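Local coordinates for protein pyridine nucleotide-disulphide oxidoreductase dimerisation region (Escherichia coli BL21, PDB 6KYY) that is an FAD-dependent, copper-binding flavoprotein disulfide reductase induced by hypochlorous acid and probably involved in resistance to reactive chlorine species, at residues V14-G19 and I130-G135; R35-E40 and D100-Q105; G151-T156 and V250-I255; E163-L168 and S182-F187. All coordinates share one frame; numbering follows the deposited sequence.

Interaction 1 of 4, residues V14-G19 and I130-G135. With FAD (flavin-adenine dinucleotide), chain N.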
# COMPACT_ATOMS: atom_id res chain seq x y z
N VAL B 14 24.91 18.73 21.03
CA VAL B 14 24.17 19.88 20.51
C VAL B 14 23.80 19.58 19.07
O VAL B 14 24.68 19.34 18.23
CB VAL B 14 24.98 21.18 20.61
CG1 VAL B 14 24.14 22.35 20.13
CG2 VAL B 14 25.44 21.41 22.04
N ILE B 15 22.50 19.58 18.78
CA ILE B 15 21.99 19.33 17.44
C ILE B 15 21.51 20.64 16.85
O ILE B 15 20.89 21.46 17.54
CB ILE B 15 20.86 18.28 17.46
CG1 ILE B 15 21.40 16.93 17.96
CG2 ILE B 15 20.24 18.12 16.08
CD1 ILE B 15 20.46 16.20 18.88
N ILE B 16 21.82 20.86 15.57
CA ILE B 16 21.48 22.11 14.90
C ILE B 16 20.39 21.86 13.86
O ILE B 16 20.67 21.49 12.72
CB ILE B 16 22.72 22.74 14.24
CG1 ILE B 16 23.85 22.87 15.27
CG2 ILE B 16 22.38 24.10 13.64
CD1 ILE B 16 25.19 23.19 14.66
N GLY B 17 19.13 22.06 14.26
CA GLY B 17 18.01 21.85 13.36
C GLY B 17 17.08 20.75 13.82
O GLY B 17 17.52 19.77 14.43
N PHE B 18 15.78 20.91 13.55
CA PHE B 18 14.77 19.93 13.93
C PHE B 18 14.55 18.87 12.85
O PHE B 18 13.42 18.38 12.70
CB PHE B 18 13.46 20.63 14.27
CG PHE B 18 12.78 20.08 15.50
CD1 PHE B 18 12.25 18.81 15.50
CD2 PHE B 18 12.68 20.85 16.64
CE1 PHE B 18 11.62 18.30 16.63
CE2 PHE B 18 12.05 20.36 17.78
CZ PHE B 18 11.53 19.08 17.77
N GLY B 19 15.58 18.51 12.10
CA GLY B 19 15.44 17.55 11.03
C GLY B 19 15.09 16.16 11.52
O GLY B 19 14.97 15.89 12.72
N ILE B 130 28.75 17.99 18.47
CA ILE B 130 27.78 18.80 17.74
C ILE B 130 27.39 18.08 16.47
O ILE B 130 28.24 17.50 15.78
CB ILE B 130 28.34 20.21 17.44
CG1 ILE B 130 28.95 20.83 18.69
CG2 ILE B 130 27.24 21.11 16.90
CD1 ILE B 130 29.65 22.15 18.46
N PHE B 131 26.10 18.11 16.15
CA PHE B 131 25.54 17.36 15.02
C PHE B 131 24.80 18.34 14.11
O PHE B 131 23.80 18.93 14.51
CB PHE B 131 24.61 16.26 15.52
CG PHE B 131 25.22 15.36 16.56
CD1 PHE B 131 25.20 15.72 17.90
CD2 PHE B 131 25.81 14.16 16.20
CE1 PHE B 131 25.77 14.91 18.86
CE2 PHE B 131 26.38 13.34 17.16
CZ PHE B 131 26.36 13.71 18.49
N ILE B 132 25.31 18.49 12.89
CA ILE B 132 24.72 19.42 11.92
C ILE B 132 23.54 18.74 11.24
O ILE B 132 23.69 17.66 10.65
CB ILE B 132 25.77 19.88 10.90
CG1 ILE B 132 26.86 20.70 11.59
CG2 ILE B 132 25.11 20.68 9.79
CD1 ILE B 132 27.80 21.41 10.63
N ASN B 133 22.37 19.37 11.30
CA ASN B 133 21.13 18.80 10.77
C ASN B 133 20.26 19.90 10.19
O ASN B 133 19.04 19.94 10.42
CB ASN B 133 20.38 18.03 11.85
CG ASN B 133 19.31 17.11 11.28
OD1 ASN B 133 18.39 16.70 11.99
ND2 ASN B 133 19.42 16.80 10.00
N THR B 134 20.85 20.81 9.41
CA THR B 134 20.15 22.00 8.94
C THR B 134 19.35 21.76 7.67
O THR B 134 18.53 22.62 7.30
CB THR B 134 21.13 23.14 8.70
OG1 THR B 134 22.21 22.70 7.87
CG2 THR B 134 21.70 23.64 10.03
N GLY B 135 19.55 20.64 6.98
CA GLY B 135 18.76 20.38 5.79
C GLY B 135 19.19 21.23 4.60
O GLY B 135 20.33 21.70 4.51
PA FAD N . 15.30 19.10 7.68
O1A FAD N . 15.44 19.85 6.41
O2A FAD N . 14.05 18.23 7.80
O5B FAD N . 15.38 20.07 8.91
C5B FAD N . 15.97 21.38 8.78
C4B FAD N . 15.64 22.18 10.02
O4B FAD N . 16.81 22.89 10.48
C3B FAD N . 14.53 23.22 9.85
O3B FAD N . 13.62 23.17 10.94
C2B FAD N . 15.30 24.54 9.80
O2B FAD N . 14.53 25.63 10.31
C1B FAD N . 16.47 24.24 10.73
N9A FAD N . 17.66 25.06 10.51
C8A FAD N . 18.26 25.35 9.31
N7A FAD N . 19.31 26.12 9.41
C5A FAD N . 19.41 26.37 10.77
C6A FAD N . 20.32 27.12 11.53
N6A FAD N . 21.35 27.80 11.01
N1A FAD N . 20.14 27.15 12.87
C2A FAD N . 19.11 26.48 13.40
N3A FAD N . 18.19 25.74 12.78
C4A FAD N . 18.40 25.72 11.46
N1 FAD N . 11.51 13.11 1.27
C2 FAD N . 11.03 11.84 1.18
O2 FAD N . 11.62 10.88 1.69
N3 FAD N . 9.84 11.61 0.51
C4 FAD N . 9.07 12.55 -0.13
O4 FAD N . 8.03 12.22 -0.70
C4X FAD N . 9.60 13.90 -0.04
N5 FAD N . 8.91 14.87 -0.58
C5X FAD N . 9.41 16.15 -0.48
C6 FAD N . 8.70 17.20 -1.08
C7 FAD N . 9.16 18.51 -1.00
C7M FAD N . 8.37 19.61 -1.66
C8 FAD N . 10.36 18.79 -0.32
C8M FAD N . 10.88 20.19 -0.23
C9 FAD N . 11.07 17.75 0.27
C9A FAD N . 10.61 16.44 0.20
N10 FAD N . 11.30 15.37 0.79
C10 FAD N . 10.82 14.08 0.70
C1' FAD N . 12.56 15.60 1.51
C2' FAD N . 12.38 15.80 3.01
O2' FAD N . 11.63 16.99 3.26
C3' FAD N . 13.75 15.93 3.67
O3' FAD N . 14.69 15.15 2.94
C4' FAD N . 13.79 15.51 5.14
O4' FAD N . 13.05 16.45 5.92
C5' FAD N . 15.20 15.38 5.67
O5' FAD N . 15.66 16.67 6.12
P FAD N . 16.85 16.80 7.14
O1P FAD N . 16.77 15.67 8.18
O2P FAD N . 18.15 16.89 6.43
O3P FAD N . 16.57 18.16 7.90

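Interaction 2 of 4, residues R35-E40 and D100-Q105. With FAD (flavin-adenine dinucleotide), chain N.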
# COMPACT_ATOMS: atom_id res chain seq x y z
N ARG B 35 22.80 15.02 28.26
CA ARG B 35 22.25 16.37 28.28
C ARG B 35 22.30 16.91 26.85
O ARG B 35 23.38 17.21 26.33
CB ARG B 35 23.03 17.26 29.24
CG ARG B 35 22.35 18.60 29.52
CD ARG B 35 22.96 19.29 30.73
NE ARG B 35 23.37 20.66 30.42
CZ ARG B 35 22.54 21.70 30.38
NH1 ARG B 35 21.25 21.53 30.63
NH2 ARG B 35 23.00 22.91 30.08
N VAL B 36 21.13 17.04 26.22
CA VAL B 36 21.02 17.34 24.80
C VAL B 36 20.38 18.71 24.62
O VAL B 36 19.49 19.10 25.39
CB VAL B 36 20.22 16.26 24.06
CG1 VAL B 36 20.47 16.34 22.56
CG2 VAL B 36 20.57 14.88 24.59
N ALA B 37 20.83 19.43 23.60
CA ALA B 37 20.24 20.70 23.19
C ALA B 37 20.06 20.69 21.68
O ALA B 37 21.00 20.40 20.94
CB ALA B 37 21.11 21.88 23.62
N LEU B 38 18.84 20.99 21.23
CA LEU B 38 18.54 21.10 19.81
C LEU B 38 18.18 22.55 19.49
O LEU B 38 17.29 23.12 20.12
CB LEU B 38 17.40 20.17 19.41
CG LEU B 38 17.26 19.92 17.90
CD1 LEU B 38 16.94 18.46 17.62
CD2 LEU B 38 16.19 20.83 17.30
N ILE B 39 18.88 23.13 18.52
CA ILE B 39 18.65 24.50 18.09
C ILE B 39 17.76 24.48 16.86
O ILE B 39 18.01 23.71 15.92
CB ILE B 39 19.98 25.23 17.80
CG1 ILE B 39 21.06 24.76 18.78
CG2 ILE B 39 19.79 26.74 17.89
CD1 ILE B 39 20.89 25.31 20.17
N GLU B 40 16.74 25.33 16.86
CA GLU B 40 15.80 25.43 15.74
C GLU B 40 15.53 26.90 15.48
O GLU B 40 15.07 27.61 16.38
CB GLU B 40 14.50 24.67 16.04
CG GLU B 40 13.43 24.83 14.98
CD GLU B 40 13.95 24.64 13.57
OE1 GLU B 40 13.72 25.53 12.73
OE2 GLU B 40 14.60 23.60 13.31
N ASP B 100 16.75 20.49 25.69
CA ASP B 100 16.47 21.92 25.67
C ASP B 100 16.27 22.34 24.22
O ASP B 100 17.24 22.49 23.47
CB ASP B 100 17.60 22.72 26.32
CG ASP B 100 17.52 22.72 27.83
OD1 ASP B 100 18.55 22.45 28.48
OD2 ASP B 100 16.43 23.00 28.37
N VAL B 101 15.01 22.51 23.81
CA VAL B 101 14.70 23.03 22.49
C VAL B 101 14.92 24.54 22.53
O VAL B 101 14.18 25.27 23.19
CB VAL B 101 13.27 22.69 22.06
CG1 VAL B 101 13.05 23.06 20.60
CG2 VAL B 101 12.99 21.21 22.29
N ILE B 102 15.95 25.01 21.82
CA ILE B 102 16.40 26.39 21.89
C ILE B 102 16.06 27.07 20.57
O ILE B 102 16.62 26.72 19.52
CB ILE B 102 17.89 26.49 22.20
CG1 ILE B 102 18.16 26.03 23.64
CG2 ILE B 102 18.39 27.91 22.00
CD1 ILE B 102 19.31 25.06 23.76
N ASP B 103 15.13 28.02 20.61
CA ASP B 103 14.81 28.81 19.43
C ASP B 103 15.95 29.77 19.12
O ASP B 103 16.54 30.37 20.02
CB ASP B 103 13.52 29.60 19.65
CG ASP B 103 12.28 28.74 19.51
OD1 ASP B 103 11.89 28.44 18.36
OD2 ASP B 103 11.70 28.36 20.55
N GLY B 104 16.27 29.91 17.84
CA GLY B 104 17.29 30.84 17.39
C GLY B 104 18.09 30.29 16.23
O GLY B 104 18.19 29.08 16.02
N GLN B 105 18.68 31.21 15.46
CA GLN B 105 19.48 30.86 14.30
C GLN B 105 20.92 30.60 14.75
O GLN B 105 21.60 31.51 15.22
CB GLN B 105 19.43 31.98 13.26
CG GLN B 105 19.95 31.58 11.89
CD GLN B 105 21.35 32.09 11.62
OE1 GLN B 105 21.65 33.26 11.86
NE2 GLN B 105 22.22 31.22 11.13
PA FAD N . 15.30 19.10 7.68
O1A FAD N . 15.44 19.85 6.41
O2A FAD N . 14.05 18.23 7.80
O5B FAD N . 15.38 20.07 8.91
C5B FAD N . 15.97 21.38 8.78
C4B FAD N . 15.64 22.18 10.02
O4B FAD N . 16.81 22.89 10.48
C3B FAD N . 14.53 23.22 9.85
O3B FAD N . 13.62 23.17 10.94
C2B FAD N . 15.30 24.54 9.80
O2B FAD N . 14.53 25.63 10.31
C1B FAD N . 16.47 24.24 10.73
N9A FAD N . 17.66 25.06 10.51
C8A FAD N . 18.26 25.35 9.31
N7A FAD N . 19.31 26.12 9.41
C5A FAD N . 19.41 26.37 10.77
C6A FAD N . 20.32 27.12 11.53
N6A FAD N . 21.35 27.80 11.01
N1A FAD N . 20.14 27.15 12.87
C2A FAD N . 19.11 26.48 13.40
N3A FAD N . 18.19 25.74 12.78
C4A FAD N . 18.40 25.72 11.46
N1 FAD N . 11.51 13.11 1.27
C2 FAD N . 11.03 11.84 1.18
O2 FAD N . 11.62 10.88 1.69
N3 FAD N . 9.84 11.61 0.51
C4 FAD N . 9.07 12.55 -0.13
O4 FAD N . 8.03 12.22 -0.70
C4X FAD N . 9.60 13.90 -0.04
N5 FAD N . 8.91 14.87 -0.58
C5X FAD N . 9.41 16.15 -0.48
C6 FAD N . 8.70 17.20 -1.08
C7 FAD N . 9.16 18.51 -1.00
C7M FAD N . 8.37 19.61 -1.66
C8 FAD N . 10.36 18.79 -0.32
C8M FAD N . 10.88 20.19 -0.23
C9 FAD N . 11.07 17.75 0.27
C9A FAD N . 10.61 16.44 0.20
N10 FAD N . 11.30 15.37 0.79
C10 FAD N . 10.82 14.08 0.70
C1' FAD N . 12.56 15.60 1.51
C2' FAD N . 12.38 15.80 3.01
O2' FAD N . 11.63 16.99 3.26
C3' FAD N . 13.75 15.93 3.67
O3' FAD N . 14.69 15.15 2.94
C4' FAD N . 13.79 15.51 5.14
O4' FAD N . 13.05 16.45 5.92
C5' FAD N . 15.20 15.38 5.67
O5' FAD N . 15.66 16.67 6.12
P FAD N . 16.85 16.80 7.14
O1P FAD N . 16.77 15.67 8.18
O2P FAD N . 18.15 16.89 6.43
O3P FAD N . 16.57 18.16 7.90

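Interaction 3 of 4, residues G151-T156 and V250-I255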
# COMPACT_ATOMS: atom_id res chain seq x y z
N GLY B 151 3.96 37.21 -8.34
CA GLY B 151 3.27 35.96 -8.58
C GLY B 151 4.12 34.71 -8.56
O GLY B 151 3.59 33.61 -8.80
N VAL B 152 5.41 34.82 -8.29
CA VAL B 152 6.33 33.69 -8.28
C VAL B 152 6.40 33.11 -6.87
O VAL B 152 6.40 33.85 -5.88
CB VAL B 152 7.72 34.12 -8.79
CG1 VAL B 152 8.65 32.93 -8.88
CG2 VAL B 152 7.60 34.82 -10.13
N TYR B 153 6.47 31.78 -6.78
CA TYR B 153 6.46 31.11 -5.49
C TYR B 153 7.51 30.02 -5.44
O TYR B 153 7.89 29.44 -6.47
CB TYR B 153 5.09 30.50 -5.18
CG TYR B 153 3.96 31.50 -5.11
CD1 TYR B 153 3.72 32.23 -3.96
CD2 TYR B 153 3.12 31.71 -6.20
CE1 TYR B 153 2.69 33.15 -3.89
CE2 TYR B 153 2.09 32.62 -6.15
CZ TYR B 153 1.88 33.34 -4.99
OH TYR B 153 0.85 34.25 -4.93
N ASP B 154 7.97 29.73 -4.23
CA ASP B 154 8.76 28.55 -3.93
C ASP B 154 7.83 27.38 -3.63
O ASP B 154 6.60 27.52 -3.65
CB ASP B 154 9.68 28.82 -2.74
CG ASP B 154 8.93 29.37 -1.55
OD1 ASP B 154 9.50 29.38 -0.44
OD2 ASP B 154 7.78 29.82 -1.73
N SER B 155 8.41 26.21 -3.35
CA SER B 155 7.60 25.08 -2.91
C SER B 155 6.88 25.39 -1.61
O SER B 155 5.74 24.98 -1.40
CB SER B 155 8.47 23.83 -2.76
OG SER B 155 7.90 22.90 -1.85
N THR B 156 7.54 26.14 -0.72
CA THR B 156 6.94 26.52 0.55
C THR B 156 5.77 27.47 0.36
O THR B 156 4.69 27.27 0.92
CB THR B 156 8.00 27.15 1.46
OG1 THR B 156 9.21 26.39 1.39
CG2 THR B 156 7.51 27.19 2.90
N VAL B 250 1.07 32.90 -16.92
CA VAL B 250 0.41 32.00 -15.98
C VAL B 250 -0.06 32.80 -14.77
O VAL B 250 0.37 33.93 -14.54
CB VAL B 250 1.33 30.84 -15.53
CG1 VAL B 250 1.74 29.99 -16.72
CG2 VAL B 250 2.55 31.39 -14.81
N ASP B 251 -0.96 32.19 -14.00
CA ASP B 251 -1.49 32.85 -12.81
C ASP B 251 -0.49 32.81 -11.66
O ASP B 251 -0.36 33.79 -10.91
CB ASP B 251 -2.81 32.20 -12.39
CG ASP B 251 -3.95 32.56 -13.31
OD1 ASP B 251 -4.22 33.77 -13.49
OD2 ASP B 251 -4.59 31.64 -13.86
N ALA B 252 0.22 31.70 -11.49
CA ALA B 252 1.24 31.56 -10.47
C ALA B 252 2.41 30.78 -11.04
O ALA B 252 2.23 29.90 -11.88
CB ALA B 252 0.70 30.87 -9.21
N LEU B 253 3.61 31.12 -10.58
CA LEU B 253 4.84 30.50 -11.07
C LEU B 253 5.57 29.84 -9.90
O LEU B 253 5.96 30.52 -8.95
CB LEU B 253 5.74 31.53 -11.75
CG LEU B 253 6.96 30.94 -12.46
CD1 LEU B 253 6.55 30.31 -13.78
CD2 LEU B 253 8.02 32.01 -12.68
N LEU B 254 5.76 28.53 -9.99
CA LEU B 254 6.41 27.76 -8.94
C LEU B 254 7.82 27.39 -9.38
O LEU B 254 8.02 26.84 -10.47
CB LEU B 254 5.61 26.49 -8.63
CG LEU B 254 6.36 25.44 -7.80
CD1 LEU B 254 6.35 25.83 -6.34
CD2 LEU B 254 5.75 24.06 -8.00
N ILE B 255 8.80 27.69 -8.53
CA ILE B 255 10.19 27.32 -8.78
C ILE B 255 10.42 25.93 -8.21
O ILE B 255 10.42 25.74 -6.99
CB ILE B 255 11.16 28.34 -8.16
CG1 ILE B 255 10.70 29.77 -8.42
CG2 ILE B 255 12.56 28.12 -8.71
CD1 ILE B 255 11.38 30.79 -7.54

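Interaction 4 of 4, residues E163-L168 and S182-F187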
# COMPACT_ATOMS: atom_id res chain seq x y z
N GLU B 163 -6.03 30.86 -3.09
CA GLU B 163 -6.97 30.62 -4.18
C GLU B 163 -6.32 29.69 -5.19
O GLU B 163 -5.11 29.77 -5.43
CB GLU B 163 -7.38 31.94 -4.85
CG GLU B 163 -8.26 31.80 -6.07
CD GLU B 163 -8.86 33.13 -6.49
OE1 GLU B 163 -9.66 33.70 -5.72
OE2 GLU B 163 -8.54 33.61 -7.60
N LEU B 164 -7.11 28.79 -5.77
CA LEU B 164 -6.57 27.89 -6.78
C LEU B 164 -6.30 28.67 -8.06
O LEU B 164 -7.24 29.23 -8.65
CB LEU B 164 -7.52 26.74 -7.06
CG LEU B 164 -6.90 25.70 -7.99
CD1 LEU B 164 -6.16 24.65 -7.18
CD2 LEU B 164 -7.94 25.05 -8.90
N PRO B 165 -5.06 28.73 -8.54
CA PRO B 165 -4.78 29.47 -9.78
C PRO B 165 -5.29 28.71 -10.99
O PRO B 165 -5.09 27.50 -11.11
CB PRO B 165 -3.25 29.59 -9.78
CG PRO B 165 -2.79 28.41 -8.99
CD PRO B 165 -3.84 28.13 -7.95
N GLY B 166 -5.96 29.43 -11.89
CA GLY B 166 -6.50 28.80 -13.08
C GLY B 166 -5.42 28.24 -14.00
O GLY B 166 -5.68 27.30 -14.75
N HIS B 167 -4.22 28.80 -13.94
CA HIS B 167 -3.09 28.32 -14.74
C HIS B 167 -1.83 28.41 -13.89
O HIS B 167 -1.41 29.51 -13.52
CB HIS B 167 -2.94 29.13 -16.03
CG HIS B 167 -1.94 28.55 -16.98
ND1 HIS B 167 -1.64 29.13 -18.20
CD2 HIS B 167 -1.17 27.44 -16.90
CE1 HIS B 167 -0.73 28.40 -18.82
NE2 HIS B 167 -0.43 27.37 -18.06
N LEU B 168 -1.24 27.26 -13.59
CA LEU B 168 -0.06 27.17 -12.74
C LEU B 168 1.15 26.82 -13.59
O LEU B 168 1.14 25.81 -14.30
CB LEU B 168 -0.28 26.13 -11.64
CG LEU B 168 0.78 25.92 -10.54
CD1 LEU B 168 1.77 24.85 -10.96
CD2 LEU B 168 1.49 27.22 -10.18
N SER B 182 0.66 17.05 -11.11
CA SER B 182 -0.55 16.25 -10.95
C SER B 182 -1.44 16.81 -9.85
O SER B 182 -2.67 16.82 -9.99
CB SER B 182 -0.19 14.79 -10.65
OG SER B 182 0.97 14.39 -11.35
N MET B 183 -0.84 17.28 -8.75
CA MET B 183 -1.63 17.73 -7.61
C MET B 183 -2.55 18.88 -7.98
O MET B 183 -3.73 18.89 -7.61
CB MET B 183 -0.71 18.13 -6.46
CG MET B 183 -1.45 18.68 -5.25
SD MET B 183 -0.52 19.94 -4.36
CE MET B 183 0.86 18.96 -3.76
N PHE B 184 -2.04 19.86 -8.72
CA PHE B 184 -2.86 21.01 -9.08
C PHE B 184 -3.73 20.73 -10.30
O PHE B 184 -4.84 21.26 -10.39
CB PHE B 184 -1.97 22.23 -9.32
CG PHE B 184 -1.54 22.92 -8.05
CD1 PHE B 184 -0.56 22.37 -7.24
CD2 PHE B 184 -2.14 24.11 -7.65
CE1 PHE B 184 -0.16 22.99 -6.07
CE2 PHE B 184 -1.75 24.73 -6.48
CZ PHE B 184 -0.76 24.18 -5.69
N ALA B 185 -3.25 19.90 -11.23
CA ALA B 185 -4.10 19.48 -12.34
C ALA B 185 -5.24 18.59 -11.85
O ALA B 185 -6.28 18.51 -12.51
CB ALA B 185 -3.27 18.75 -13.40
N ASN B 186 -5.05 17.91 -10.72
CA ASN B 186 -6.15 17.17 -10.11
C ASN B 186 -7.18 18.12 -9.51
O ASN B 186 -8.38 17.85 -9.54
CB ASN B 186 -5.62 16.21 -9.05
CG ASN B 186 -5.25 14.86 -9.61
OD1 ASN B 186 -5.69 14.48 -10.70
ND2 ASN B 186 -4.44 14.11 -8.87
N PHE B 187 -6.72 19.24 -8.95
CA PHE B 187 -7.60 20.25 -8.39
C PHE B 187 -8.37 21.02 -9.45
O PHE B 187 -9.25 21.81 -9.09
CB PHE B 187 -6.80 21.23 -7.53
CG PHE B 187 -6.51 20.73 -6.13
CD1 PHE B 187 -7.51 20.13 -5.38
CD2 PHE B 187 -5.25 20.88 -5.58
CE1 PHE B 187 -7.24 19.69 -4.10
CE2 PHE B 187 -4.98 20.43 -4.30
CZ PHE B 187 -5.98 19.83 -3.56

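Interaction 1 of 4, residues V14-G19 and I130-G135
The strand V14-I16 runs parallel to I130-I132 at 4.7 Å between axes, and V14 O and F131 O take the amide hydrogens of F131 and I16 in turn. This is the FAD-binding Rossmann fold, and G17 and G19 fit its GxGxxG pattern between the first strand and the helix that follows. Where the pairing ends, N133 N makes a weak bond to I16 O, 3.1 Å away. On one sheet face I16 CD1 lies 3.7 Å from I130 CG2. On the other, I15 CG1 approaches F131 CD1 obliquely, and the F131 ring stacks on W295. I16 CG2, anti to the backbone N (chi1 of CG1 -53°), lies alongside the T134 methyl near the adenine.

The bare CA atoms of the two glycines let the turn lie against the cofactor, G17 CA 3.3 Å from FAD O4B and G19 CA 3.3 Å from FAD O5B. The N133 amide serves both sides of this turn: OD1 accepts from G22 N in the following helix, and ND2, bonded also to M297 O, gives a weak hydrogen bond to FAD O1P at 3.4 Å.

Interaction 2 of 4, residues R35-E40 and D100-Q105
E40 N donates to I102 O across the contact, and E40 O in turn receives G104 N, so E40 uses both its N-H and its C=O toward the same neighbouring segment. The E40 side chain leaves this pairing for the cofactor: CG is anti to the backbone N (chi1 175°) and the chain bends at chi2, setting the carboxylate against the adenosine ribose. FAD O2B donates to OE1 and FAD O3B to OE2, each at 2.6 Å. A second shell steadies the carboxylate, with S42 N bonded to OE1 and F18 N to OE2. An acidic residue holding the ribose diol at the end of the second strand is the classic Rossmann arrangement.

Behind it the parallel pairing continues through L38, whose O accepts I102 N almost straight, at 177°. I39 CD1 lies side by side with I102 at 3.8 Å from CB, and I102 CD1 reaches A37 CB. At the far end R35 NH1 meets D100 OD1 in a long salt bridge of 3.6 Å, the guanidinium and carboxylate planes 77° apart; Y11 OH also bonds that oxygen. Two ribose hydroxyls and two backbone amides pointing at one carboxylate are consistent with E40 being held as the anion.

Interaction 3 of 4, residues G151-T156 and V250-I255
Three backbone hydrogen bonds join G151-Y153 to L253-I255 in parallel: L253 N to G151 O, Y153 N to L253 O, and I255 N to Y153 O at 2.9 Å. The latter two acceptors are met nearly head-on, with C=O...donor angles of 171° and 170°, whereas the donor at G151 O is tilted from the carbonyl plane. CA-H...O contacts fill the intervals, among them L254 CA to Y153 O at 3.3 Å.

Apolar contacts fall on two faces of the sheet. On one, V152 presents a different methyl to each of two neighbours. CG1, anti to the backbone N (chi1 -176°), meets I255 CD1 at 3.7 Å in an oblique crossing, while CG2 lies beside L253 CD2 at 3.8 Å, those two side chains pointing the same way. On the opposite face the Y153 ring turns its edge to A252, CE2 lying 3.8 Å from CB. L254, also on this side, sends CD1 forward to the backbone of D154, 3.2 Å from its O.

Polar side chains act at the margins. D154 is the N-cap of the helix that follows, its OD2 accepting G157 N. D251 OD1 is bonded to Q238 NE2.

V152-Y153 forms one edge strand of a five-stranded parallel sheet, the second Rossmann-type unit of this reductase family. Strand 252-255 lies between it and strand 167-171, residues of strands 231-234 and 239-242 pack on V152 and L253, and S155, at the start of the short helix 155-158, touches the FAD.

Interaction 4 of 4, residues E163-L168 and S182-F187
Different first torsions set the two sides of this contact: L164 CG lies anti to its own backbone N (chi1 -173°), reaching out toward the helix, whereas F184 CG lies anti to the carbonyl carbon (chi1 -80°), which turns its ring to the incoming loop. The setting is the beta-alpha-beta unit of a Rossmann-type domain, in which strand 167-171 is followed by helix 175-186 and strand 190-194; here the loop leading into the strand meets the C-terminal part of helix 175-186 and F187 beside it.

L164 does most of the touching. Its two methyls divide the work, CD2 lying 3.5 Å from F187 O and CD1 meeting the CB of that residue as the two side chains cross, while the F187 ring leads away. The same CD1 also comes within 4.1 Å of F184 CD2, so one methyl touches both F184 and F187.

F184 then carries the contact toward the sheet. P165 CD stands at the edge of its ring, near the ring plane, 4.3 Å from CE2, while L168 approaches obliquely from the start of the strand. The contact is entirely apolar at its side chains. Helix 71-94 extends it, because L164 touches F71 and the F187 ring meets F71 edge-to-face. Of the three residues that meet the F184 ring, L168 stands farthest, its CG 4.5 Å from F184 CD2.

From the N terminus, the first strand and its glycine turn pair with residues 130-135, and interaction 1 closes that long loop; interaction 2, joining 35-40 to 100-105, closes a shorter loop nested inside it. Strands 10-16 and 36-40 are neighbours in one sheet, joined by I15 N to A37 O and G17 N to I39 O, and both contacts reach the same FAD. The chain then moves on to a second sheet. Interaction 3 opens at 151-156 and closes at 250-255; nested inside, interaction 4 ties the approach to strand 167-171 to helix 175-186. Strands 252-255 and 167-171 lie side by side there. The two nested pairs follow in series, without crossing.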